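Local atomic coordinates of topoisomerase I-like protein (Leishmania donovani, PDB entry 2B9S), a protein that probably serves as the large subunit of a heterodimeric type IB topoisomerase, which relaxes supercoiled DNA by transiently nicking and resealing one strand. Residues Tyr71-Phe81 and Leu162-Gly173; Trp6-Ile14 and Ser236-Val244. One frame throughout, in Å; residues are numbered along the deposited sequence.

Along the chain the segments come in the order 6-14, 71-81, 162-173, 236-244, so both halves of interaction 1 fall between the two halves of interaction 2. The contacts share no helix or strand. Interaction 1 joins the start of helix 75-89 to the loop between strands 161-162 and 175-176; interaction 2 lays the N-terminal loop on the first turns of helix 236-266. Their centres are 42 Å apart, on opposite sides of the chain's centre, and their nearest atoms about 18 Å. Each has a residue set on bound DNA: R166 in interaction 1, K238 and S241 in interaction 2. That fits a type IB enzyme, whose lobes close around the duplex.

Interaction 1 (Tyr71-Phe81 and Leu162-Gly173); sequences YYRMEVFRRNF and LFRGRGKHPLMG. With nucleotides of chain C; nucleotides of chain B.
M172 tucks its CG between its own backbone N and carbonyl carbon (chi1 64°), and a second bend at the end of the chain leaves SD at the ring edge of Y71, 4.0 Å from CD1, as a Met-aromatic contact. Y71 turns its CG away from its carbonyl carbon (chi1 -85°), which carries the ring along the loop until OH donates to G165 O at 2.6 Å, approaching from above the carbonyl plane rather than along a lone pair. On the way, Y71 CE2 lies 3.4 Å from R164 CG. Within the DNA-binding fragment of this eukaryotic topoisomerase I, the loop lies between the 71-81 segment, a 3-10 turn leading into helix 75-89, and the nucleic acid: R166 N bonds to OP1 of DA14 of chain C at 2.9 Å, while R166 NH1 bonds to O4' of DG2 of chain B. The edge of the F163 ring meets OP2 of DA14 of chain C as well. On the helix, N80 ND2 grips two loop carbonyls at once, P170 O and M172 O, each at 2.7 Å and each close to the amide plane, which should fix the rotation of the amide. One turn back, the F77 ring is sandwiched: G173 CA makes a CH-pi contact over one face, 3.6 Å from the ring centroid, and Y71 CB sits over the other. F81 CD1 then packs on L162 CD1, and F63 of helix 54-64 stacks on the F81 ring.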
loop_
_atom_site.group_PDB
_atom_site.type_symbol
_atom_site.label_atom_id
_atom_site.label_comp_id
_atom_site.label_asym_id
_atom_site.label_seq_id
_atom_site.Cartn_x
_atom_site.Cartn_y
_atom_site.Cartn_z
ATOM N N TYR D 71 -20.898 -2.111 1.558
ATOM C CA TYR D 71 -20.529 -3.455 2.035
ATOM C C TYR D 71 -21.707 -4.234 2.622
ATOM O O TYR D 71 -21.847 -5.444 2.392
ATOM C CB TYR D 71 -19.451 -3.352 3.123
ATOM C CG TYR D 71 -18.024 -3.259 2.651
ATOM C CD1 TYR D 71 -17.484 -4.214 1.781
ATOM C CD2 TYR D 71 -17.181 -2.250 3.133
ATOM C CE1 TYR D 71 -16.129 -4.153 1.370
ATOM C CE2 TYR D 71 -15.826 -2.169 2.719
ATOM C CZ TYR D 71 -15.310 -3.132 1.845
ATOM O OH TYR D 71 -13.981 -3.061 1.443
ATOM N N TYR D 72 -22.529 -3.536 3.402
ATOM C CA TYR D 72 -23.657 -4.123 4.150
ATOM C C TYR D 72 -24.661 -4.860 3.274
ATOM O O TYR D 72 -25.311 -5.799 3.734
ATOM C CB TYR D 72 -24.386 -3.008 4.895
ATOM C CG TYR D 72 -25.358 -3.425 5.980
ATOM C CD1 TYR D 72 -26.744 -3.528 5.724
ATOM C CD2 TYR D 72 -24.912 -3.641 7.279
ATOM C CE1 TYR D 72 -27.642 -3.875 6.739
ATOM C CE2 TYR D 72 -25.791 -3.973 8.298
ATOM C CZ TYR D 72 -27.151 -4.093 8.032
ATOM O OH TYR D 72 -27.989 -4.425 9.082
ATOM N N ARG D 73 -24.773 -4.414 2.020
ATOM C CA ARG D 73 -25.691 -4.969 1.039
ATOM C C ARG D 73 -25.023 -5.925 0.047
ATOM O O ARG D 73 -25.676 -6.435 -0.847
ATOM C CB ARG D 73 -26.398 -3.823 0.297
ATOM N N MET D 74 -23.723 -6.175 0.200
ATOM C CA MET D 74 -23.015 -7.138 -0.653
ATOM C C MET D 74 -23.157 -8.550 -0.111
ATOM O O MET D 74 -22.898 -8.783 1.058
ATOM C CB MET D 74 -21.537 -6.774 -0.758
ATOM C CG MET D 74 -21.282 -5.454 -1.451
ATOM S SD MET D 74 -19.527 -5.116 -1.618
ATOM C CE MET D 74 -19.607 -3.371 -1.994
ATOM N N GLU D 75 -23.537 -9.505 -0.948
ATOM C CA GLU D 75 -23.719 -10.874 -0.456
ATOM C C GLU D 75 -22.479 -11.542 0.134
ATOM O O GLU D 75 -22.594 -12.292 1.100
ATOM C CB GLU D 75 -24.348 -11.800 -1.499
ATOM C CG GLU D 75 -25.859 -12.005 -1.281
ATOM C CD GLU D 75 -26.247 -12.352 0.185
ATOM O OE1 GLU D 75 -25.577 -13.225 0.829
ATOM O OE2 GLU D 75 -27.233 -11.742 0.688
ATOM N N VAL D 76 -21.307 -11.284 -0.450
ATOM C CA VAL D 76 -20.085 -11.936 -0.001
ATOM C C VAL D 76 -19.717 -11.414 1.386
ATOM O O VAL D 76 -19.325 -12.183 2.255
ATOM C CB VAL D 76 -18.920 -11.738 -1.001
ATOM C CG1 VAL D 76 -17.631 -12.338 -0.448
ATOM C CG2 VAL D 76 -19.268 -12.385 -2.373
ATOM N N PHE D 77 -19.860 -10.102 1.566
ATOM C CA PHE D 77 -19.596 -9.442 2.822
ATOM C C PHE D 77 -20.496 -9.992 3.936
ATOM O O PHE D 77 -20.004 -10.353 5.008
ATOM C CB PHE D 77 -19.769 -7.918 2.682
ATOM C CG PHE D 77 -19.364 -7.155 3.919
ATOM C CD1 PHE D 77 -20.304 -6.869 4.934
ATOM C CD2 PHE D 77 -18.060 -6.735 4.087
ATOM C CE1 PHE D 77 -19.929 -6.183 6.099
ATOM C CE2 PHE D 77 -17.681 -6.041 5.249
ATOM C CZ PHE D 77 -18.624 -5.773 6.254
ATOM N N ARG D 78 -21.798 -10.069 3.640
ATOM C CA ARG D 78 -22.829 -10.550 4.566
ATOM C C ARG D 78 -22.630 -12.009 4.940
ATOM O O ARG D 78 -22.779 -12.395 6.106
ATOM C CB ARG D 78 -24.218 -10.378 3.945
ATOM C CG ARG D 78 -24.627 -8.955 3.723
ATOM C CD ARG D 78 -25.911 -8.878 2.911
ATOM N NE ARG D 78 -27.073 -9.367 3.659
ATOM C CZ ARG D 78 -27.833 -8.627 4.469
ATOM N NH1 ARG D 78 -27.575 -7.334 4.669
ATOM N NH2 ARG D 78 -28.866 -9.194 5.080
ATOM N N ARG D 79 -22.284 -12.808 3.943
ATOM C CA ARG D 79 -22.001 -14.211 4.141
ATOM C C ARG D 79 -20.774 -14.420 5.029
ATOM O O ARG D 79 -20.796 -15.238 5.944
ATOM C CB ARG D 79 -21.862 -14.944 2.796
ATOM C CG ARG D 79 -20.879 -16.121 2.823
ATOM C CD ARG D 79 -21.148 -17.202 1.772
ATOM N NE ARG D 79 -21.637 -16.663 0.504
ATOM C CZ ARG D 79 -20.866 -16.170 -0.466
ATOM N NH1 ARG D 79 -19.541 -16.124 -0.333
ATOM N NH2 ARG D 79 -21.444 -15.708 -1.574
ATOM N N ASN D 80 -19.708 -13.686 4.769
ATOM C CA ASN D 80 -18.482 -13.877 5.540
ATOM C C ASN D 80 -18.617 -13.408 6.981
ATOM O O ASN D 80 -18.122 -14.058 7.888
ATOM C CB ASN D 80 -17.314 -13.192 4.859
ATOM C CG ASN D 80 -16.806 -13.964 3.676
ATOM O OD1 ASN D 80 -16.798 -15.196 3.687
ATOM N ND2 ASN D 80 -16.374 -13.244 2.631
ATOM N N PHE D 81 -19.288 -12.278 7.173
ATOM C CA PHE D 81 -19.667 -11.817 8.513
ATOM C C PHE D 81 -20.447 -12.880 9.302
ATOM O O PHE D 81 -20.105 -13.177 10.446
ATOM C CB PHE D 81 -20.470 -10.503 8.471
ATOM C CG PHE D 81 -21.354 -10.315 9.693
ATOM C CD1 PHE D 81 -20.794 -9.932 10.935
ATOM C CD2 PHE D 81 -22.732 -10.604 9.629
ATOM C CE1 PHE D 81 -21.598 -9.817 12.085
ATOM C CE2 PHE D 81 -23.527 -10.491 10.748
ATOM C CZ PHE D 81 -22.963 -10.086 11.985
ATOM N N LEU D 162 -14.584 -6.113 10.777
ATOM C CA LEU D 162 -14.964 -6.857 9.579
ATOM C C LEU D 162 -14.047 -6.453 8.428
ATOM O O LEU D 162 -13.947 -5.268 8.086
ATOM C CB LEU D 162 -16.443 -6.586 9.249
ATOM C CG LEU D 162 -17.408 -6.873 10.402
ATOM C CD1 LEU D 162 -18.916 -6.674 9.970
ATOM C CD2 LEU D 162 -17.096 -8.289 10.987
ATOM N N PHE D 163 -13.345 -7.431 7.870
ATOM C CA PHE D 163 -12.358 -7.216 6.791
ATOM C C PHE D 163 -12.857 -6.415 5.584
ATOM O O PHE D 163 -13.777 -6.839 4.888
ATOM C CB PHE D 163 -11.806 -8.561 6.303
ATOM C CG PHE D 163 -10.779 -8.436 5.190
ATOM C CD1 PHE D 163 -11.010 -8.999 3.933
ATOM C CD2 PHE D 163 -9.594 -7.754 5.402
ATOM C CE1 PHE D 163 -10.071 -8.890 2.928
ATOM C CE2 PHE D 163 -8.638 -7.636 4.403
ATOM C CZ PHE D 163 -8.874 -8.203 3.167
ATOM N N ARG D 164 -12.212 -5.276 5.327
ATOM C CA ARG D 164 -12.597 -4.405 4.218
ATOM C C ARG D 164 -11.747 -4.623 2.978
ATOM O O ARG D 164 -10.844 -3.842 2.658
ATOM C CB ARG D 164 -12.714 -2.935 4.662
ATOM C CG ARG D 164 -13.974 -2.751 5.522
ATOM C CD ARG D 164 -13.877 -1.660 6.562
ATOM N NE ARG D 164 -14.420 -0.411 6.064
ATOM C CZ ARG D 164 -15.491 0.218 6.532
ATOM N NH1 ARG D 164 -16.187 -0.258 7.557
ATOM N NH2 ARG D 164 -15.855 1.359 5.964
ATOM N N GLY D 165 -12.059 -5.711 2.277
ATOM C CA GLY D 165 -11.379 -6.028 1.043
ATOM C C GLY D 165 -11.812 -5.134 -0.099
ATOM O O GLY D 165 -12.978 -4.769 -0.216
ATOM N N ARG D 166 -10.839 -4.772 -0.924
ATOM C CA ARG D 166 -11.044 -3.969 -2.118
ATOM C C ARG D 166 -11.584 -4.813 -3.262
ATOM O O ARG D 166 -11.217 -5.975 -3.419
ATOM C CB ARG D 166 -9.711 -3.340 -2.557
ATOM C CG ARG D 166 -8.999 -2.471 -1.520
ATOM C CD ARG D 166 -9.776 -1.254 -1.105
ATOM N NE ARG D 166 -8.983 -0.436 -0.172
ATOM C CZ ARG D 166 -8.200 0.594 -0.511
ATOM N NH1 ARG D 166 -8.089 0.989 -1.770
ATOM N NH2 ARG D 166 -7.509 1.225 0.428
ATOM N N GLY D 167 -12.410 -4.208 -4.096
ATOM C CA GLY D 167 -13.018 -4.886 -5.237
ATOM C C GLY D 167 -13.801 -6.139 -4.871
ATOM O O GLY D 167 -14.533 -6.167 -3.880
ATOM N N LYS D 168 -13.665 -7.173 -5.682
ATOM C CA LYS D 168 -14.377 -8.409 -5.459
ATOM C C LYS D 168 -13.530 -9.377 -4.647
ATOM O O LYS D 168 -13.158 -10.454 -5.111
ATOM C CB LYS D 168 -14.840 -9.018 -6.806
ATOM N N HIS D 169 -13.208 -8.960 -3.419
ATOM C CA HIS D 169 -12.455 -9.785 -2.477
ATOM C C HIS D 169 -13.343 -10.871 -1.863
ATOM O O HIS D 169 -14.363 -10.551 -1.245
ATOM C CB HIS D 169 -11.839 -8.933 -1.359
ATOM C CG HIS D 169 -10.566 -9.509 -0.812
ATOM N ND1 HIS D 169 -10.515 -10.726 -0.165
ATOM C CD2 HIS D 169 -9.295 -9.056 -0.854
ATOM C CE1 HIS D 169 -9.267 -10.991 0.180
ATOM N NE2 HIS D 169 -8.509 -9.988 -0.219
ATOM N N PRO D 170 -12.953 -12.157 -2.012
ATOM C CA PRO D 170 -13.789 -13.265 -1.510
ATOM C C PRO D 170 -13.912 -13.361 0.027
ATOM O O PRO D 170 -14.825 -14.049 0.509
ATOM C CB PRO D 170 -13.129 -14.539 -2.090
ATOM C CG PRO D 170 -11.938 -14.104 -2.832
ATOM C CD PRO D 170 -11.708 -12.639 -2.636
ATOM N N LEU D 171 -13.036 -12.656 0.762
ATOM C CA LEU D 171 -13.026 -12.666 2.230
ATOM C C LEU D 171 -13.560 -11.360 2.834
ATOM O O LEU D 171 -13.464 -11.164 4.043
ATOM C CB LEU D 171 -11.618 -12.986 2.798
ATOM C CG LEU D 171 -10.776 -14.208 2.337
ATOM C CD1 LEU D 171 -9.485 -14.365 3.135
ATOM C CD2 LEU D 171 -11.567 -15.519 2.387
ATOM N N MET D 172 -14.109 -10.451 2.025
ATOM C CA MET D 172 -14.684 -9.238 2.599
ATOM C C MET D 172 -15.778 -9.651 3.628
ATOM O O MET D 172 -16.518 -10.622 3.395
ATOM C CB MET D 172 -15.245 -8.311 1.520
ATOM C CG MET D 172 -16.416 -8.902 0.740
ATOM S SD MET D 172 -17.311 -7.663 -0.201
ATOM C CE MET D 172 -16.050 -7.147 -1.380
ATOM N N GLY D 173 -15.823 -8.958 4.769
ATOM C CA GLY D 173 -16.785 -9.252 5.840
ATOM C C GLY D 173 -16.264 -10.186 6.912
ATOM O O GLY D 173 -16.810 -10.227 8.002
ATOM P P DA C 14 -7.034 -5.952 0.073
ATOM O OP1 DA C 14 -8.221 -5.981 -0.799
ATOM O OP2 DA C 14 -6.649 -7.191 0.744
ATOM O "O5'" DA C 14 -5.785 -5.335 -0.684
ATOM C "C5'" DA C 14 -5.924 -4.385 -1.752
ATOM C "C4'" DA C 14 -4.581 -4.298 -2.453
ATOM O "O4'" DA C 14 -3.536 -3.888 -1.521
ATOM C "C3'" DA C 14 -4.095 -5.630 -2.985
ATOM O "O3'" DA C 14 -3.493 -5.393 -4.249
ATOM C "C2'" DA C 14 -3.067 -6.095 -1.938
ATOM C "C1'" DA C 14 -2.410 -4.766 -1.565
ATOM N N9 DA C 14 -1.638 -4.743 -0.301
ATOM C C8 DA C 14 -1.949 -5.320 0.916
ATOM N N7 DA C 14 -1.052 -5.109 1.882
ATOM C C5 DA C 14 -0.071 -4.349 1.238
ATOM C C6 DA C 14 1.153 -3.772 1.668
ATOM N N6 DA C 14 1.669 -3.875 2.899
ATOM N N1 DA C 14 1.879 -3.076 0.771
ATOM C C2 DA C 14 1.410 -2.920 -0.477
ATOM N N3 DA C 14 0.268 -3.409 -0.988
ATOM C C4 DA C 14 -0.429 -4.115 -0.084
ATOM P P DG B 2 -4.273 4.633 -6.278
ATOM O OP1 DG B 2 -4.733 4.570 -7.674
ATOM O OP2 DG B 2 -3.493 5.798 -5.765
ATOM O "O5'" DG B 2 -5.513 4.424 -5.277
ATOM C "C5'" DG B 2 -6.400 3.370 -5.432
ATOM C "C4'" DG B 2 -7.393 3.355 -4.290
ATOM O "O4'" DG B 2 -6.707 3.294 -3.025
ATOM C "C3'" DG B 2 -8.328 4.556 -4.177
ATOM O "O3'" DG B 2 -9.555 4.025 -3.713
ATOM C "C2'" DG B 2 -7.679 5.435 -3.098
ATOM C "C1'" DG B 2 -7.094 4.373 -2.188
ATOM N N9 DG B 2 -5.911 4.849 -1.476
ATOM C C8 DG B 2 -4.865 5.579 -2.013
ATOM N N7 DG B 2 -3.941 5.854 -1.136
ATOM C C5 DG B 2 -4.413 5.257 0.035
ATOM C C6 DG B 2 -3.848 5.239 1.314
ATOM O O6 DG B 2 -2.776 5.740 1.654
ATOM N N1 DG B 2 -4.623 4.541 2.237
ATOM C C2 DG B 2 -5.823 3.925 1.950
ATOM N N2 DG B 2 -6.421 3.308 2.968
ATOM N N3 DG B 2 -6.375 3.931 0.753
ATOM C C4 DG B 2 -5.612 4.620 -0.152
ATOM P P DA C 13 -6.489 -4.552 6.741
ATOM O OP1 DA C 13 -7.696 -4.419 7.576
ATOM O OP2 DA C 13 -5.513 -5.580 7.049
ATOM O "O5'" DA C 13 -6.924 -4.741 5.202
ATOM C "C5'" DA C 13 -7.730 -3.776 4.522
ATOM C "C4'" DA C 13 -7.180 -3.586 3.124
ATOM O "O4'" DA C 13 -6.031 -2.704 3.125
ATOM C "C3'" DA C 13 -6.701 -4.864 2.442
ATOM O "O3'" DA C 13 -7.299 -4.825 1.180
ATOM C "C2'" DA C 13 -5.150 -4.771 2.458
ATOM C "C1'" DA C 13 -4.959 -3.261 2.369
ATOM N N9 DA C 13 -3.713 -2.779 2.968
ATOM C C8 DA C 13 -3.343 -2.987 4.276
ATOM N N7 DA C 13 -2.182 -2.475 4.575
ATOM C C5 DA C 13 -1.780 -1.853 3.391
ATOM C C6 DA C 13 -0.610 -1.120 3.055
ATOM N N6 DA C 13 0.355 -0.846 3.935
ATOM N N1 DA C 13 -0.481 -0.664 1.795
ATOM C C2 DA C 13 -1.480 -0.912 0.906
ATOM N N3 DA C 13 -2.616 -1.595 1.104
ATOM C C4 DA C 13 -2.708 -2.046 2.377
#

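Interaction 2 (Trp6-Ile14 and Ser236-Val244); sequences WWEQENLRI and SVKGQSDMV. With nucleotides of chain A.
W6 lays its indole across the first turns of helix 236-266, with Q240 NE2 over one face, 3.5 Å from W6 CG, and the amide plane steeply inclined to the ring. This is loop-on-helix packing, the N-terminal loop lying against the long helix 236-266, part of the catalytic core of the eukaryotic topoisomerase I family. The tight part has two patches. At the indole, S236 CB meets W6 CD1 at 3.6 Å, while S236 OG turns to E150 for its hydrogen bond. M243 CE reaches W6 CH2 at 3.8 Å, and W7 CE3 meets the opposite face of the indole. Q240 CG also lies over the six-membered ring, but this CH-pi geometry is approximate, since CG sits too close to S236 O in the model. W53 of the other subunit touches W6, W7 and M243, so the tryptophan cluster spans the heterodimer interface. In the second patch I14 CG2 packs 3.7 Å from Q240 CB, and I14 CD1 lies 3.8 Å from V244 CG2 at the exposed margin. Between the patches residues 8-11 bulge into solvent without touching the helix, and L12 CD1 stays a loose 4.2 Å from Q240 NE2. On a different side of the helix, S241 OG hydrogen-bonds to OP1 of DT9 of chain A at 2.9 Å, and K238 NZ hydrogen-bonds to OP2 of the same DT9 phosphate at 2.7 Å.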
loop_
_atom_site.group_PDB
_atom_site.type_symbol
_atom_site.label_atom_id
_atom_site.label_comp_id
_atom_site.label_asym_id
_atom_site.label_seq_id
_atom_site.Cartn_x
_atom_site.Cartn_y
_atom_site.Cartn_z
ATOM N N TRP D 6 22.486 13.172 7.680
ATOM C CA TRP D 6 23.086 11.975 7.104
ATOM C C TRP D 6 23.290 12.128 5.601
ATOM O O TRP D 6 24.013 11.348 4.980
ATOM C CB TRP D 6 22.220 10.748 7.394
ATOM C CG TRP D 6 20.879 10.789 6.727
ATOM C CD1 TRP D 6 19.684 11.115 7.303
ATOM C CD2 TRP D 6 20.593 10.495 5.355
ATOM N NE1 TRP D 6 18.674 11.041 6.374
ATOM C CE2 TRP D 6 19.206 10.662 5.169
ATOM C CE3 TRP D 6 21.370 10.104 4.260
ATOM C CZ2 TRP D 6 18.584 10.454 3.939
ATOM C CZ3 TRP D 6 20.751 9.899 3.040
ATOM C CH2 TRP D 6 19.373 10.074 2.890
ATOM N N TRP D 7 22.651 13.139 5.022
ATOM C CA TRP D 7 22.742 13.381 3.587
ATOM C C TRP D 7 23.736 14.495 3.277
ATOM O O TRP D 7 24.051 14.755 2.117
ATOM C CB TRP D 7 21.367 13.730 3.015
ATOM C CG TRP D 7 20.777 14.982 3.590
ATOM C CD1 TRP D 7 20.945 16.257 3.127
ATOM C CD2 TRP D 7 19.925 15.082 4.736
ATOM N NE1 TRP D 7 20.248 17.141 3.916
ATOM C CE2 TRP D 7 19.613 16.447 4.911
ATOM C CE3 TRP D 7 19.389 14.155 5.637
ATOM C CZ2 TRP D 7 18.796 16.901 5.944
ATOM C CZ3 TRP D 7 18.579 14.610 6.660
ATOM C CH2 TRP D 7 18.290 15.970 6.805
ATOM N N GLU D 8 24.228 15.151 4.324
ATOM C CA GLU D 8 25.386 16.027 4.204
ATOM C C GLU D 8 26.676 15.286 4.542
ATOM O O GLU D 8 27.770 15.839 4.425
ATOM C CB GLU D 8 25.229 17.250 5.112
ATOM C CG GLU D 8 23.875 17.930 5.007
ATOM C CD GLU D 8 23.679 19.003 6.060
ATOM O OE1 GLU D 8 23.744 18.676 7.263
ATOM O OE2 GLU D 8 23.460 20.174 5.684
ATOM N N GLN D 9 26.539 14.032 4.961
ATOM C CA GLN D 9 27.689 13.194 5.245
ATOM C C GLN D 9 28.567 12.982 4.012
ATOM O O GLN D 9 28.067 12.887 2.884
ATOM C CB GLN D 9 27.213 11.842 5.754
ATOM C CG GLN D 9 28.279 11.014 6.432
ATOM C CD GLN D 9 28.596 11.515 7.822
ATOM O OE1 GLN D 9 27.710 12.003 8.540
ATOM N NE2 GLN D 9 29.868 11.400 8.216
ATOM N N GLU D 10 29.876 12.893 4.252
ATOM C CA GLU D 10 30.870 12.716 3.201
ATOM C C GLU D 10 30.713 11.382 2.456
ATOM O O GLU D 10 30.221 11.358 1.316
ATOM C CB GLU D 10 32.290 12.873 3.780
ATOM N N ASN D 11 31.111 10.277 3.088
ATOM C CA ASN D 11 31.117 8.981 2.396
ATOM C C ASN D 11 30.401 7.864 3.162
ATOM O O ASN D 11 30.996 6.811 3.447
ATOM C CB ASN D 11 32.557 8.572 2.027
ATOM N N LEU D 12 29.122 8.088 3.475
ATOM C CA LEU D 12 28.337 7.127 4.258
ATOM C C LEU D 12 27.924 5.911 3.433
ATOM O O LEU D 12 27.583 6.026 2.250
ATOM C CB LEU D 12 27.112 7.786 4.917
ATOM C CG LEU D 12 25.745 7.871 4.212
ATOM C CD1 LEU D 12 24.619 8.020 5.241
ATOM C CD2 LEU D 12 25.694 8.984 3.164
ATOM N N ARG D 13 27.981 4.748 4.074
ATOM C CA ARG D 13 27.492 3.513 3.488
ATOM C C ARG D 13 26.059 3.301 3.961
ATOM O O ARG D 13 25.814 3.069 5.152
ATOM C CB ARG D 13 28.379 2.331 3.900
ATOM N N ILE D 14 25.108 3.407 3.041
ATOM C CA ILE D 14 23.720 3.080 3.376
ATOM C C ILE D 14 23.548 1.555 3.305
ATOM O O ILE D 14 23.872 0.935 2.286
ATOM C CB ILE D 14 22.696 3.846 2.487
ATOM C CG1 ILE D 14 22.864 5.371 2.682
ATOM C CG2 ILE D 14 21.260 3.378 2.803
ATOM C CD1 ILE D 14 22.059 6.260 1.736
ATOM N N SER D 236 15.413 8.416 9.346
ATOM C CA SER D 236 16.561 8.333 8.456
ATOM C C SER D 236 16.664 6.999 7.738
ATOM O O SER D 236 17.161 6.943 6.614
ATOM C CB SER D 236 17.866 8.662 9.201
ATOM O OG SER D 236 17.978 7.917 10.387
ATOM N N VAL D 237 16.201 5.928 8.377
ATOM C CA VAL D 237 16.216 4.605 7.741
ATOM C C VAL D 237 15.269 4.573 6.531
ATOM O O VAL D 237 15.544 3.888 5.551
ATOM C CB VAL D 237 15.937 3.424 8.745
ATOM C CG1 VAL D 237 14.501 3.431 9.257
ATOM C CG2 VAL D 237 16.255 2.070 8.080
ATOM N N LYS D 238 14.176 5.338 6.597
ATOM C CA LYS D 238 13.213 5.388 5.503
ATOM C C LYS D 238 13.755 6.300 4.424
ATOM O O LYS D 238 13.630 5.997 3.241
ATOM C CB LYS D 238 11.839 5.893 5.963
ATOM C CG LYS D 238 11.050 4.923 6.856
ATOM C CD LYS D 238 10.526 3.687 6.104
ATOM C CE LYS D 238 9.694 2.828 7.034
ATOM N NZ LYS D 238 9.251 1.540 6.427
ATOM N N GLY D 239 14.365 7.409 4.857
ATOM C CA GLY D 239 14.882 8.441 3.967
ATOM C C GLY D 239 15.983 7.907 3.105
ATOM O O GLY D 239 16.007 8.153 1.904
ATOM N N GLN D 240 16.879 7.148 3.729
ATOM C CA GLN D 240 18.062 6.611 3.075
ATOM C C GLN D 240 17.703 5.537 2.073
ATOM O O GLN D 240 18.274 5.488 0.982
ATOM C CB GLN D 240 19.029 6.026 4.111
ATOM C CG GLN D 240 19.570 7.037 5.082
ATOM C CD GLN D 240 20.441 6.433 6.141
ATOM O OE1 GLN D 240 20.711 5.238 6.133
ATOM N NE2 GLN D 240 20.904 7.261 7.061
ATOM N N SER D 241 16.771 4.661 2.439
ATOM C CA SER D 241 16.320 3.640 1.495
ATOM C C SER D 241 15.499 4.301 0.377
ATOM O O SER D 241 15.529 3.877 -0.772
ATOM C CB SER D 241 15.594 2.484 2.207
ATOM O OG SER D 241 14.274 2.826 2.557
ATOM N N ASP D 242 14.828 5.392 0.717
ATOM C CA ASP D 242 14.103 6.195 -0.261
ATOM C C ASP D 242 14.988 6.893 -1.312
ATOM O O ASP D 242 14.603 7.020 -2.474
ATOM C CB ASP D 242 13.289 7.241 0.476
ATOM C CG ASP D 242 11.896 7.349 -0.039
ATOM O OD1 ASP D 242 11.469 6.470 -0.817
ATOM O OD2 ASP D 242 11.212 8.314 0.351
ATOM N N MET D 243 16.162 7.365 -0.896
ATOM C CA MET D 243 17.093 7.999 -1.815
ATOM C C MET D 243 17.801 6.965 -2.696
ATOM O O MET D 243 18.014 7.181 -3.887
ATOM C CB MET D 243 18.127 8.830 -1.051
ATOM C CG MET D 243 18.973 9.680 -1.999
ATOM S SD MET D 243 20.651 9.924 -1.447
ATOM C CE MET D 243 20.464 11.413 -0.457
ATOM N N VAL D 244 18.180 5.850 -2.085
ATOM C CA VAL D 244 18.804 4.734 -2.779
ATOM C C VAL D 244 17.899 4.209 -3.908
ATOM O O VAL D 244 18.358 3.933 -5.026
ATOM C CB VAL D 244 19.199 3.654 -1.748
ATOM C CG1 VAL D 244 19.351 2.278 -2.376
ATOM C CG2 VAL D 244 20.486 4.091 -1.017
ATOM P P DT A 9 10.719 0.416 2.775
ATOM O OP1 DT A 9 11.866 1.278 2.457
ATOM O OP2 DT A 9 9.860 0.710 3.920
ATOM O "O5'" DT A 9 9.864 0.375 1.413
ATOM C "C5'" DT A 9 10.460 -0.087 0.177
ATOM C "C4'" DT A 9 9.422 -0.153 -0.945
ATOM O "O4'" DT A 9 8.307 -1.043 -0.666
ATOM C "C3'" DT A 9 8.787 1.192 -1.308
ATOM O "O3'" DT A 9 8.645 1.233 -2.730
ATOM C "C2'" DT A 9 7.464 1.161 -0.537
ATOM C "C1'" DT A 9 7.099 -0.316 -0.699
ATOM N N1 DT A 9 6.253 -0.867 0.384
ATOM C C2 DT A 9 5.045 -1.437 0.054
ATOM O O2 DT A 9 4.631 -1.483 -1.107
ATOM N N3 DT A 9 4.356 -1.944 1.137
ATOM C C4 DT A 9 4.743 -1.927 2.464
ATOM O O4 DT A 9 4.034 -2.409 3.344
ATOM C C5 DT A 9 6.018 -1.294 2.741
ATOM C C7 DT A 9 6.563 -1.143 4.148
ATOM C C6 DT A 9 6.694 -0.804 1.692
#